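Local coordinates for lectin 2 (Agrocybe aegerita, PDB 4TQJ), which binds glycans that carry a non-reducing terminal N-acetylglucosamine, and does so with a beta-propeller-like lectin fold, at residues G17-V22 and F341-T346; V22-D27 and V395-N400; F301-V306 and F327-G332; K337-V342 and G387-E392; E358-V363 and L378-S383. The protein carries 1 engineered substitution. One frame throughout, in Å; residues are numbered along the deposited sequence.

Interaction 1 of 5, residues G17-V22 and F341-T346; sequences GFADIV and FVVDLT
Asp344 grips the segment 17-22 twice, once through its carboxylate and once through its own carbonyl, at Gly17 and Ala19 in the loop before strand 20-25. Gly17 N donates to Asp344 OD2 at 2.9 Å, reaching the oxygen from above the carboxylate plane, 37° out of it. Two residues on, Ala19 N donates to Asp344 O at 3.1 Å; this bond is nearly straight at 169° and lies in the carbonyl plane. With CG anti to the backbone N (chi1 -168°), the Asp344 carboxylate is carried across to Gly17 and also bends back on its own chain: OD1 accepts from Thr346 N at 3.2 Å, closing an Asx turn. OD2 has a further donor in Gly349 N, so backbone N-H groups hold both carboxylate oxygens and should fix the rotation of the group.

Phe18 lies along the turn that follows. Its CD1 is 3.4 Å from Leu345 O, and its CE1 is equally close to Thr346 C, the ring standing obliquely to both. Ala19 supplies the apolar side of the contact: its CB meets Val343 CG2 at 3.9 Å and Leu345 CD2 at 4.1 Å.

Asn34 ND2 bridges the two segments from outside by donating to both Ala19 O and Leu345 O, while Arg33 of the second subunit makes a cation-pi contact with the Phe18 ring. The contact thus joins the entry to strand 20-25 to the exit of strand 339-343, the first strand of the neighbouring sheet, and Met398 of strand 395-399 packs against Ala19, Phe341 and Leu345 between them.

Interaction 2 of 5, residues V22-D27 and V395-N400; sequences VGFGLD and VCWMAN
Strands 22-25 and 395-399 run antiparallel, their directions 175° apart and their axes 4.6 Å at closest approach, with Val22-Trp397 and Phe24-Val395 as hydrogen-bonded pairs on either side of the non-hydrogen-bonded pair Gly23-Cys396. Val22 and Trp397 exchange two bonds, and Val22 N to Trp397 O measures 2.8 Å at 175°. At the other pair, Phe24 N to Val395 O is shorter, 2.6 Å, whereas the return bond from Val395 N to Phe24 O lengthens to 3.2 Å.

Phe24, Val395 and Trp397 share one face of the sheet. Phe24 and Val395 lie alongside each other, Phe24 CD2 to Val395 CB 4.0 Å, and the edge of the phenyl ring, at CE2, approaches Trp397 CD1, also 4.0 Å away. Val395 CG1, anti to the backbone N (chi1 -175°), sits over one face of the indole toward its rim. At Gly23, on the other face, Cys396 SG comes within 4.1 Å of CA.

The indole NE1 donates to Arg61 O of the adjoining strand 60-64. Four backbone bonds thus set the register while Phe24, Val395 and Trp397 pack through carbon, joining strands far apart in sequence into one sheet, consistent with the ring closure of a beta-propeller.

Interaction 3 of 5, residues F301-V306 and F327-G332; sequences FGNAGV and FGVQQG
Two loops of one four-stranded sheet meet within an FG-GAP-like repeat of the beta-propeller clan: the turn between strands 297-301 and 306-309, and the segment that leaves strand 321-324. The tight part lies on the buried side. Phe301 CD1 is 3.5 Å from Phe327 CB, which sits at the ring edge, in its plane, the side chains running alongside each other. Val306 CG2 adds a contact at 4.1 Å to Phe327 CB. Phe301, Val306 and Phe327 all pack on Ile353 of strand 352-356.

Between the loops, Val329 N donates to Gly302 O at 3.2 Å, in the carbonyl plane on a lone pair, and Gln330 N donates to Asn303 O at 2.8 Å. These bonds dock the type I turn 329-332 against the first loop.

The outer side is looser in its side-chain packing. The Asn303 side chain lies alongside Val329, OD1 3.6 Å from Val329 CG2, but OD1 bonds to His283 NE2. Gln330, which is exposed, extends along Ala304, OE1 3.8 Å from Ala304 CA. Gln331 is the polar tie here: bent at chi2 (83°), its OE1 accepts from Gly328 N, and NE2 donates to Ala304 O at 3.0 Å, from 58° above the carbonyl plane.

Interaction 4 of 5, residues K337-V342 and G387-E392; sequences KHRRFV and GKWAPE
Arg339 reaches straight out to the loop 387-392 and presents its guanidinium at about a right angle to the side chain of Trp389, the guanidinium and indole planes being 88° apart. Its chain is extended from CG to NE, which carries the charged group from strand 339-343 to the loop backbone. NH1 donates to Trp389 O at 2.9 Å. The bond is somewhat bent, 146° at the hydrogen, and the acceptor is tilted from the guanidinium plane. The same nitrogen lies 3.9 Å from Trp389 CB, close to the root of the indole.

The other terminal nitrogen faces the next part of the loop. NH2 comes to 3.5 Å from Pro391 CA, while its hydrogen bond goes to Thr394 OG1, a little further along the same connection. The guanidinium is therefore gripped at both ends, by a backbone carbonyl and by a threonine hydroxyl, and this pair of bonds should limit its rotation. Lys337 adds a marginal touch, its CA 4.3 Å from Pro391 CG.

The loop itself is tied by Ala390 N donating to Gly387 O at 3.0 Å. Underneath, Trp389 rests on Cys396 and meets the ring of Phe382, and Arg339 packs on Cys396 too, so the arginine and the tryptophan share a support on strand 395-399.

An arginine side chain of strand 339-343 thus bonds to a backbone carbonyl of the connection that leads into strand 395-399, at a junction between successive blades in a beta-propeller-like fold.

Interaction 5 of 5, residues E358-V363 and L378-S383; sequences EKETLV and LTNDFS
Thr361 O is gripped by two N-H groups of the facing strand: Leu378 N donates to it at 3.0 Å, and Thr379 N makes a weak bond at 3.4 Å. Two residues opposite one is the signature of a classic beta bulge, here at the end of the hairpin of strands 361-364 and 376-379. Thr361 N returns a short bond of 2.7 Å to Thr379 O, which completes the antiparallel hydrogen-bonded pair.

The side chain of Thr361 goes further. Its OG1, anti to the carbonyl carbon (chi1 -73°), donates to Asp381 O at 2.7 Å, in the carbonyl plane, and ties the strand to the turn that follows the bulge. Its methyl CG2 lies 4.2 Å from Leu378 CD2, the two side chains running alongside each other, and Thr379 CG2 approaches Thr361 CB. Beyond, Val363 CG1 touches Leu378 CB at 4.1 Å.

The chain from 379 onward folds tightly on itself. Thr379 OG1 accepts from Asp381 N at 3.1 Å, an ST turn, and a type II turn runs from Asn380 to Ser383. Ser383 OG donates to Asn380 O and also bonds to Ser385 OG, while its CB packs close to Glu360 N. Asn380 OD1 lies 3.7 Å from Glu360 CG, the amide and carboxylate planes 51° apart.

Leu378 also packs on Val36 of the second subunit. Glu358 OE1 accepts from His338 NE2, a link to the residues just before strand 339-343. The whole is a bulged beta-hairpin end, closing the last two strands of a four-stranded antiparallel sheet of the kind that forms a propeller blade.

Overall arrangement
After the short strand 4-5, the chain enters strand 20-25, whose start meets 341-346 in interaction 1 and whose later part pairs with 395-400 in interaction 2. These two long-range closures cross and share Val22. Interaction 3 closes a short loop, nested inside both, within the sheet 285-324. Interaction 4 then begins on strand 339-343, where interaction 1 ends, and encloses the hairpin of interaction 5; both lie inside the loop of interaction 2. Phe327 and Arg340 join interactions 3 and 4. Together they tie three successive sheets, the last one combining the early strands 20-25, 28-32 and 41-44 with the chain's final strand 395-399.

Interaction 1 of 5, residues G17-V22 and F341-T346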
# COMPACT_ATOMS: atom_id res chain seq x y z
N GLY A 17 -0.06 3.81 -9.38
CA GLY A 17 0.28 3.47 -8.01
C GLY A 17 1.31 4.39 -7.37
O GLY A 17 1.62 5.48 -7.87
N PHE A 18 1.84 3.96 -6.24
CA PHE A 18 2.79 4.77 -5.51
C PHE A 18 4.09 4.00 -5.40
O PHE A 18 4.33 3.30 -4.41
CB PHE A 18 2.24 5.14 -4.14
CG PHE A 18 0.85 5.72 -4.18
CD1 PHE A 18 0.66 7.10 -4.11
CD2 PHE A 18 -0.25 4.90 -4.31
CE1 PHE A 18 -0.61 7.64 -4.16
CE2 PHE A 18 -1.53 5.44 -4.36
CZ PHE A 18 -1.71 6.81 -4.29
N ALA A 19 4.93 4.09 -6.43
CA ALA A 19 6.16 3.30 -6.42
C ALA A 19 7.03 3.58 -5.19
O ALA A 19 7.22 4.73 -4.79
CB ALA A 19 6.97 3.49 -7.73
N ASP A 20 7.58 2.51 -4.62
CA ASP A 20 8.56 2.62 -3.54
C ASP A 20 10.00 2.48 -4.05
O ASP A 20 10.22 1.92 -5.11
CB ASP A 20 8.31 1.53 -2.48
CG ASP A 20 6.87 1.51 -2.00
OD1 ASP A 20 6.45 2.46 -1.32
OD2 ASP A 20 6.16 0.53 -2.32
N ILE A 21 10.97 2.96 -3.28
CA ILE A 21 12.38 2.79 -3.63
C ILE A 21 12.91 1.59 -2.89
O ILE A 21 12.72 1.47 -1.69
CB ILE A 21 13.23 3.97 -3.18
CG1 ILE A 21 12.73 5.27 -3.81
CG2 ILE A 21 14.71 3.75 -3.54
CD1 ILE A 21 13.38 6.49 -3.22
N VAL A 22 13.57 0.68 -3.61
CA VAL A 22 14.26 -0.42 -2.95
C VAL A 22 15.72 -0.36 -3.36
O VAL A 22 16.05 -0.43 -4.55
CB VAL A 22 13.63 -1.78 -3.29
CG1 VAL A 22 14.48 -2.93 -2.77
CG2 VAL A 22 12.20 -1.85 -2.74
N PHE A 341 14.37 7.28 -13.24
CA PHE A 341 13.21 6.42 -13.37
C PHE A 341 12.01 7.21 -13.85
O PHE A 341 11.87 8.41 -13.57
CB PHE A 341 12.85 5.76 -12.03
CG PHE A 341 14.03 5.19 -11.28
CD1 PHE A 341 14.31 3.84 -11.34
CD2 PHE A 341 14.84 6.01 -10.50
CE1 PHE A 341 15.40 3.31 -10.63
CE2 PHE A 341 15.92 5.49 -9.80
CZ PHE A 341 16.19 4.13 -9.86
N VAL A 342 11.14 6.53 -14.58
CA VAL A 342 9.88 7.10 -15.03
C VAL A 342 8.77 6.17 -14.54
O VAL A 342 8.53 5.11 -15.12
CB VAL A 342 9.84 7.25 -16.56
CG1 VAL A 342 8.57 7.97 -16.99
CG2 VAL A 342 11.11 7.99 -17.07
N VAL A 343 8.14 6.55 -13.43
CA VAL A 343 7.15 5.71 -12.74
C VAL A 343 6.11 6.57 -12.03
O VAL A 343 6.38 7.69 -11.65
CB VAL A 343 7.82 4.78 -11.68
CG1 VAL A 343 8.71 3.72 -12.33
CG2 VAL A 343 8.58 5.59 -10.65
N ASP A 344 4.91 6.03 -11.83
CA ASP A 344 3.88 6.74 -11.09
C ASP A 344 4.24 6.71 -9.61
O ASP A 344 4.40 5.63 -9.02
CB ASP A 344 2.51 6.10 -11.33
CG ASP A 344 1.36 6.96 -10.84
OD1 ASP A 344 1.59 8.17 -10.60
OD2 ASP A 344 0.22 6.42 -10.70
N LEU A 345 4.38 7.89 -9.02
CA LEU A 345 4.62 8.02 -7.59
C LEU A 345 3.37 8.48 -6.85
O LEU A 345 3.36 8.53 -5.61
CB LEU A 345 5.74 9.02 -7.34
CG LEU A 345 7.10 8.68 -7.90
CD1 LEU A 345 8.04 9.90 -7.82
CD2 LEU A 345 7.66 7.48 -7.15
N THR A 346 2.33 8.83 -7.60
CA THR A 346 1.21 9.59 -7.03
C THR A 346 -0.19 9.02 -7.24
O THR A 346 -1.17 9.67 -6.91
CB THR A 346 1.19 11.04 -7.56
OG1 THR A 346 0.77 11.03 -8.93
CG2 THR A 346 2.56 11.66 -7.44

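Interaction 2 of 5, residues V22-D27 and V395-N400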
# COMPACT_ATOMS: atom_id res chain seq x y z
N VAL A 22 13.57 0.68 -3.61
CA VAL A 22 14.26 -0.42 -2.95
C VAL A 22 15.72 -0.36 -3.36
O VAL A 22 16.05 -0.43 -4.55
CB VAL A 22 13.63 -1.78 -3.29
CG1 VAL A 22 14.48 -2.93 -2.77
CG2 VAL A 22 12.20 -1.85 -2.74
N GLY A 23 16.59 -0.17 -2.38
CA GLY A 23 18.01 -0.07 -2.64
C GLY A 23 18.78 -1.21 -2.02
O GLY A 23 18.63 -1.50 -0.83
N PHE A 24 19.60 -1.89 -2.82
CA PHE A 24 20.57 -2.81 -2.26
C PHE A 24 21.85 -2.02 -2.04
O PHE A 24 22.69 -1.92 -2.92
CB PHE A 24 20.81 -3.99 -3.19
CG PHE A 24 19.61 -4.88 -3.36
CD1 PHE A 24 19.44 -5.99 -2.54
CD2 PHE A 24 18.64 -4.57 -4.30
CE1 PHE A 24 18.32 -6.81 -2.68
CE2 PHE A 24 17.53 -5.37 -4.45
CZ PHE A 24 17.36 -6.49 -3.64
N GLY A 25 21.96 -1.41 -0.86
CA GLY A 25 23.07 -0.53 -0.55
C GLY A 25 24.28 -1.32 -0.12
O GLY A 25 24.28 -2.56 -0.16
N LEU A 26 25.32 -0.62 0.31
CA LEU A 26 26.57 -1.26 0.70
C LEU A 26 26.42 -2.11 1.97
O LEU A 26 27.09 -3.12 2.13
CB LEU A 26 27.66 -0.21 0.92
CG LEU A 26 28.01 0.61 -0.31
CD1 LEU A 26 28.95 1.78 0.07
CD2 LEU A 26 28.61 -0.29 -1.41
N ASP A 27 25.53 -1.69 2.86
CA ASP A 27 25.41 -2.33 4.17
C ASP A 27 24.12 -3.13 4.33
O ASP A 27 23.81 -3.63 5.41
CB ASP A 27 25.54 -1.31 5.30
CG ASP A 27 26.83 -0.49 5.22
OD1 ASP A 27 27.89 -1.01 4.80
OD2 ASP A 27 26.79 0.70 5.60
N VAL A 395 22.60 -1.76 -6.10
CA VAL A 395 21.50 -1.87 -7.05
C VAL A 395 20.33 -1.09 -6.47
O VAL A 395 20.04 -1.20 -5.28
CB VAL A 395 21.06 -3.33 -7.23
CG1 VAL A 395 19.98 -3.44 -8.32
CG2 VAL A 395 22.23 -4.21 -7.54
N CYS A 396 19.67 -0.28 -7.30
CA CYS A 396 18.44 0.38 -6.87
C CYS A 396 17.33 0.14 -7.87
O CYS A 396 17.55 0.19 -9.08
CB CYS A 396 18.63 1.89 -6.78
SG CYS A 396 19.61 2.41 -5.44
N TRP A 397 16.14 -0.09 -7.34
CA TRP A 397 14.98 -0.30 -8.17
C TRP A 397 13.82 0.52 -7.62
O TRP A 397 13.77 0.81 -6.41
CB TRP A 397 14.54 -1.76 -8.12
CG TRP A 397 15.53 -2.83 -8.54
CD1 TRP A 397 16.00 -3.86 -7.77
CD2 TRP A 397 16.10 -3.02 -9.85
NE1 TRP A 397 16.83 -4.66 -8.51
CE2 TRP A 397 16.91 -4.17 -9.78
CE3 TRP A 397 16.00 -2.32 -11.06
CZ2 TRP A 397 17.63 -4.64 -10.88
CZ3 TRP A 397 16.72 -2.78 -12.15
CH2 TRP A 397 17.52 -3.93 -12.05
N MET A 398 12.89 0.88 -8.48
CA MET A 398 11.55 1.25 -8.02
C MET A 398 10.72 -0.03 -8.02
O MET A 398 10.91 -0.89 -8.88
CB MET A 398 10.92 2.31 -8.93
CG MET A 398 11.74 3.60 -9.06
SD MET A 398 12.06 4.43 -7.48
CE MET A 398 10.40 4.72 -6.87
N ALA A 399 9.82 -0.17 -7.05
CA ALA A 399 8.92 -1.33 -6.97
C ALA A 399 7.71 -0.99 -6.11
O ALA A 399 7.77 -0.12 -5.26
CB ALA A 399 9.65 -2.53 -6.39
N ASN A 400 6.59 -1.67 -6.36
CA ASN A 400 5.42 -1.51 -5.49
C ASN A 400 5.45 -2.59 -4.42
O ASN A 400 5.10 -3.75 -4.65
CB ASN A 400 4.12 -1.56 -6.29
CG ASN A 400 4.13 -0.60 -7.48
OD1 ASN A 400 4.56 -0.96 -8.57
ND2 ASN A 400 3.65 0.61 -7.26

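Interaction 3 of 5, residues F301-V306 and F327-G332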
# COMPACT_ATOMS: atom_id res chain seq x y z
N PHE A 301 15.66 11.23 -21.79
CA PHE A 301 16.49 12.19 -21.07
C PHE A 301 17.60 12.63 -22.01
O PHE A 301 18.63 11.96 -22.15
CB PHE A 301 17.04 11.57 -19.78
CG PHE A 301 15.98 11.29 -18.74
CD1 PHE A 301 15.72 12.20 -17.72
CD2 PHE A 301 15.20 10.14 -18.80
CE1 PHE A 301 14.71 11.97 -16.77
CE2 PHE A 301 14.19 9.89 -17.86
CZ PHE A 301 13.96 10.80 -16.84
N GLY A 302 17.36 13.75 -22.69
CA GLY A 302 18.29 14.26 -23.69
C GLY A 302 19.33 15.19 -23.09
O GLY A 302 19.67 15.08 -21.91
N ASN A 303 19.82 16.12 -23.90
CA ASN A 303 20.86 17.04 -23.47
C ASN A 303 20.32 18.18 -22.61
O ASN A 303 20.80 18.42 -21.52
CB ASN A 303 21.62 17.60 -24.69
CG ASN A 303 22.42 16.54 -25.40
OD1 ASN A 303 23.18 15.79 -24.78
ND2 ASN A 303 22.26 16.45 -26.73
N ALA A 304 19.30 18.87 -23.12
CA ALA A 304 18.77 20.04 -22.44
C ALA A 304 17.78 19.66 -21.34
O ALA A 304 17.42 20.49 -20.51
CB ALA A 304 18.12 20.98 -23.43
N GLY A 305 17.32 18.42 -21.34
CA GLY A 305 16.33 18.00 -20.37
C GLY A 305 15.55 16.85 -20.96
O GLY A 305 16.03 16.15 -21.85
N VAL A 306 14.32 16.68 -20.47
CA VAL A 306 13.52 15.52 -20.81
C VAL A 306 12.59 15.81 -21.96
O VAL A 306 11.87 16.81 -21.95
CB VAL A 306 12.67 15.08 -19.60
CG1 VAL A 306 11.91 13.81 -19.94
CG2 VAL A 306 13.56 14.88 -18.36
N PHE A 327 17.41 17.03 -15.41
CA PHE A 327 17.71 15.60 -15.50
C PHE A 327 18.43 15.22 -16.78
O PHE A 327 18.46 14.05 -17.18
CB PHE A 327 16.43 14.77 -15.38
CG PHE A 327 15.75 14.90 -14.06
CD1 PHE A 327 16.31 14.35 -12.92
CD2 PHE A 327 14.56 15.60 -13.95
CE1 PHE A 327 15.69 14.46 -11.71
CE2 PHE A 327 13.94 15.72 -12.72
CZ PHE A 327 14.51 15.15 -11.61
N GLY A 328 19.03 16.22 -17.43
CA GLY A 328 19.70 15.98 -18.69
C GLY A 328 21.20 16.12 -18.63
O GLY A 328 21.78 16.45 -17.58
N VAL A 329 21.84 15.89 -19.77
CA VAL A 329 23.30 15.96 -19.85
C VAL A 329 23.83 17.35 -19.49
O VAL A 329 24.86 17.49 -18.84
CB VAL A 329 23.83 15.55 -21.24
CG1 VAL A 329 25.36 15.61 -21.29
CG2 VAL A 329 23.33 14.14 -21.61
N GLN A 330 23.13 18.39 -19.93
CA GLN A 330 23.54 19.76 -19.64
C GLN A 330 23.63 20.01 -18.13
O GLN A 330 24.57 20.63 -17.65
CB GLN A 330 22.55 20.73 -20.28
CG GLN A 330 22.72 22.17 -19.90
CD GLN A 330 21.64 23.01 -20.49
OE1 GLN A 330 21.24 22.80 -21.63
NE2 GLN A 330 21.12 23.95 -19.72
N GLN A 331 22.65 19.49 -17.39
CA GLN A 331 22.62 19.66 -15.94
C GLN A 331 23.61 18.76 -15.20
O GLN A 331 23.76 18.84 -13.99
CB GLN A 331 21.19 19.46 -15.40
CG GLN A 331 20.19 20.47 -15.94
CD GLN A 331 19.63 20.09 -17.30
OE1 GLN A 331 19.73 18.95 -17.71
NE2 GLN A 331 19.04 21.06 -17.99
N GLY A 332 24.32 17.91 -15.93
CA GLY A 332 25.38 17.14 -15.31
C GLY A 332 25.03 15.69 -15.01
O GLY A 332 25.84 14.97 -14.43

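Interaction 4 of 5, residues K337-V342 and G387-E392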
# COMPACT_ATOMS: atom_id res chain seq x y z
N LYS A 337 26.82 7.33 -13.04
CA LYS A 337 26.74 7.69 -11.63
C LYS A 337 25.33 7.84 -11.11
O LYS A 337 25.07 7.64 -9.93
CB LYS A 337 27.48 9.00 -11.37
CG LYS A 337 28.97 8.92 -11.51
CD LYS A 337 29.63 10.19 -10.97
CE LYS A 337 31.14 10.06 -11.01
NZ LYS A 337 31.64 9.62 -12.36
N HIS A 338 24.42 8.24 -11.99
CA HIS A 338 23.10 8.64 -11.53
C HIS A 338 22.03 7.67 -12.03
O HIS A 338 22.22 6.97 -13.03
CB HIS A 338 22.81 10.09 -11.93
CG HIS A 338 23.94 11.03 -11.61
ND1 HIS A 338 24.52 11.84 -12.56
CD2 HIS A 338 24.59 11.28 -10.45
CE1 HIS A 338 25.49 12.55 -12.00
NE2 HIS A 338 25.55 12.23 -10.72
N ARG A 339 20.92 7.62 -11.30
CA ARG A 339 19.85 6.70 -11.64
C ARG A 339 18.60 7.51 -11.94
O ARG A 339 18.20 8.36 -11.15
CB ARG A 339 19.59 5.73 -10.50
CG ARG A 339 20.66 4.66 -10.34
CD ARG A 339 20.30 3.68 -9.22
NE ARG A 339 21.25 2.57 -9.12
CZ ARG A 339 22.31 2.56 -8.32
NH1 ARG A 339 22.57 3.59 -7.54
NH2 ARG A 339 23.13 1.50 -8.30
N ARG A 340 17.97 7.25 -13.08
CA ARG A 340 16.71 7.91 -13.39
C ARG A 340 15.58 6.91 -13.65
O ARG A 340 15.82 5.82 -14.19
CB ARG A 340 16.87 8.90 -14.54
CG ARG A 340 17.61 10.19 -14.12
CD ARG A 340 18.26 10.88 -15.31
NE ARG A 340 19.45 10.17 -15.76
CZ ARG A 340 20.21 10.55 -16.78
NH1 ARG A 340 19.89 11.63 -17.46
NH2 ARG A 340 21.27 9.84 -17.13
N PHE A 341 14.37 7.28 -13.24
CA PHE A 341 13.21 6.42 -13.37
C PHE A 341 12.01 7.21 -13.85
O PHE A 341 11.87 8.41 -13.57
CB PHE A 341 12.85 5.76 -12.03
CG PHE A 341 14.03 5.19 -11.28
CD1 PHE A 341 14.31 3.84 -11.34
CD2 PHE A 341 14.84 6.01 -10.50
CE1 PHE A 341 15.40 3.31 -10.63
CE2 PHE A 341 15.92 5.49 -9.80
CZ PHE A 341 16.19 4.13 -9.86
N VAL A 342 11.14 6.53 -14.58
CA VAL A 342 9.88 7.10 -15.03
C VAL A 342 8.77 6.17 -14.54
O VAL A 342 8.53 5.11 -15.12
CB VAL A 342 9.84 7.25 -16.56
CG1 VAL A 342 8.57 7.97 -16.99
CG2 VAL A 342 11.11 7.99 -17.07
N GLY A 387 29.81 7.94 -4.01
CA GLY A 387 30.06 6.51 -4.12
C GLY A 387 29.18 5.63 -3.25
O GLY A 387 29.10 4.42 -3.46
N LYS A 388 28.52 6.24 -2.28
CA LYS A 388 27.60 5.53 -1.40
C LYS A 388 26.61 4.69 -2.20
O LYS A 388 26.21 3.60 -1.78
CB LYS A 388 26.85 6.51 -0.51
CG LYS A 388 25.99 5.82 0.54
CD LYS A 388 25.37 6.83 1.50
CE LYS A 388 24.66 6.12 2.64
NZ LYS A 388 24.00 7.11 3.53
N TRP A 389 26.21 5.20 -3.36
CA TRP A 389 25.32 4.44 -4.22
C TRP A 389 25.89 4.19 -5.61
O TRP A 389 25.18 4.29 -6.62
CB TRP A 389 23.96 5.12 -4.28
CG TRP A 389 23.19 4.94 -3.00
CD1 TRP A 389 23.12 5.82 -1.95
CD2 TRP A 389 22.42 3.80 -2.64
NE1 TRP A 389 22.33 5.29 -0.95
CE2 TRP A 389 21.89 4.05 -1.35
CE3 TRP A 389 22.12 2.60 -3.27
CZ2 TRP A 389 21.07 3.13 -0.69
CZ3 TRP A 389 21.31 1.69 -2.61
CH2 TRP A 389 20.80 1.96 -1.34
N ALA A 390 27.17 3.86 -5.65
CA ALA A 390 27.83 3.56 -6.92
C ALA A 390 27.15 2.37 -7.58
O ALA A 390 26.86 1.38 -6.92
CB ALA A 390 29.31 3.27 -6.71
N PRO A 391 26.90 2.48 -8.88
CA PRO A 391 26.30 1.43 -9.72
C PRO A 391 27.14 0.16 -9.73
O PRO A 391 26.60 -0.92 -9.96
CB PRO A 391 26.28 2.07 -11.11
CG PRO A 391 26.13 3.54 -10.82
CD PRO A 391 26.98 3.77 -9.59
N GLU A 392 28.44 0.27 -9.47
CA GLU A 392 29.30 -0.91 -9.45
C GLU A 392 29.05 -1.82 -8.24
O GLU A 392 29.31 -3.03 -8.29
CB GLU A 392 30.78 -0.50 -9.47
CG GLU A 392 31.23 0.12 -10.76
CD GLU A 392 30.86 1.59 -10.88
OE1 GLU A 392 30.52 2.22 -9.85
OE2 GLU A 392 30.90 2.12 -12.01

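Interaction 5 of 5, residues E358-V363 and L378-S383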
# COMPACT_ATOMS: atom_id res chain seq x y z
N GLU A 358 23.73 13.58 -7.83
CA GLU A 358 25.06 13.56 -7.21
C GLU A 358 24.94 13.58 -5.69
O GLU A 358 25.56 12.77 -5.01
CB GLU A 358 25.90 14.75 -7.70
CG GLU A 358 27.37 14.66 -7.30
CD GLU A 358 28.16 13.65 -8.11
OE1 GLU A 358 27.56 12.92 -8.92
OE2 GLU A 358 29.38 13.58 -7.93
N LYS A 359 24.14 14.50 -5.18
CA LYS A 359 24.01 14.71 -3.74
C LYS A 359 22.55 14.76 -3.28
O LYS A 359 22.27 14.79 -2.08
CB LYS A 359 24.69 16.03 -3.35
CG LYS A 359 26.00 16.30 -4.08
CD LYS A 359 27.00 15.15 -3.94
CE LYS A 359 27.83 15.26 -2.67
NZ LYS A 359 28.58 16.56 -2.61
N GLU A 360 21.63 14.77 -4.24
CA GLU A 360 20.21 14.86 -3.96
C GLU A 360 19.39 13.91 -4.83
O GLU A 360 19.74 13.63 -5.97
CB GLU A 360 19.71 16.28 -4.21
CG GLU A 360 20.00 17.28 -3.12
CD GLU A 360 19.29 18.59 -3.37
OE1 GLU A 360 19.63 19.27 -4.35
OE2 GLU A 360 18.37 18.93 -2.59
N THR A 361 18.27 13.45 -4.28
CA THR A 361 17.24 12.76 -5.05
C THR A 361 16.14 13.76 -5.39
O THR A 361 15.48 14.31 -4.51
CB THR A 361 16.65 11.60 -4.26
OG1 THR A 361 17.61 10.53 -4.19
CG2 THR A 361 15.37 11.09 -4.92
N LEU A 362 15.95 14.01 -6.69
CA LEU A 362 15.01 15.01 -7.16
C LEU A 362 13.81 14.38 -7.84
O LEU A 362 13.88 13.25 -8.33
CB LEU A 362 15.68 15.96 -8.14
CG LEU A 362 16.96 16.65 -7.67
CD1 LEU A 362 17.43 17.62 -8.75
CD2 LEU A 362 16.70 17.38 -6.38
N VAL A 363 12.71 15.11 -7.88
CA VAL A 363 11.50 14.56 -8.45
C VAL A 363 10.76 15.67 -9.16
O VAL A 363 10.81 16.83 -8.75
CB VAL A 363 10.63 13.90 -7.33
CG1 VAL A 363 10.12 14.95 -6.36
CG2 VAL A 363 9.46 13.12 -7.92
N LEU A 378 13.52 15.90 -2.93
CA LEU A 378 12.74 14.97 -2.12
C LEU A 378 13.55 14.45 -0.93
O LEU A 378 13.01 14.33 0.17
CB LEU A 378 12.24 13.81 -3.00
CG LEU A 378 11.66 12.52 -2.41
CD1 LEU A 378 10.33 12.75 -1.71
CD2 LEU A 378 11.48 11.51 -3.53
N THR A 379 14.83 14.15 -1.14
CA THR A 379 15.71 13.69 -0.06
C THR A 379 17.20 13.62 -0.46
O THR A 379 17.53 13.48 -1.64
CB THR A 379 15.27 12.31 0.49
OG1 THR A 379 16.16 11.90 1.54
CG2 THR A 379 15.29 11.26 -0.61
N ASN A 380 18.10 13.74 0.51
CA ASN A 380 19.53 13.54 0.27
C ASN A 380 19.85 12.07 0.08
O ASN A 380 20.86 11.72 -0.51
CB ASN A 380 20.38 14.08 1.42
CG ASN A 380 20.41 15.59 1.48
OD1 ASN A 380 20.38 16.27 0.46
ND2 ASN A 380 20.47 16.13 2.70
N ASP A 381 18.98 11.21 0.59
CA ASP A 381 19.21 9.77 0.55
C ASP A 381 19.07 9.20 -0.87
O ASP A 381 18.38 9.78 -1.72
CB ASP A 381 18.24 9.06 1.51
CG ASP A 381 18.29 9.63 2.92
OD1 ASP A 381 19.40 9.80 3.48
OD2 ASP A 381 17.21 9.92 3.49
N PHE A 382 19.73 8.08 -1.11
CA PHE A 382 19.76 7.36 -2.39
C PHE A 382 20.61 8.01 -3.48
O PHE A 382 20.91 7.37 -4.49
CB PHE A 382 18.35 7.03 -2.91
CG PHE A 382 17.55 6.18 -1.97
CD1 PHE A 382 17.86 4.84 -1.80
CD2 PHE A 382 16.52 6.72 -1.23
CE1 PHE A 382 17.14 4.05 -0.93
CE2 PHE A 382 15.80 5.94 -0.36
CZ PHE A 382 16.10 4.60 -0.21
N SER A 383 21.00 9.26 -3.28
CA SER A 383 21.90 9.95 -4.22
C SER A 383 23.27 9.28 -4.27
O SER A 383 23.68 8.60 -3.33
CB SER A 383 22.04 11.42 -3.85
OG SER A 383 22.71 11.56 -2.61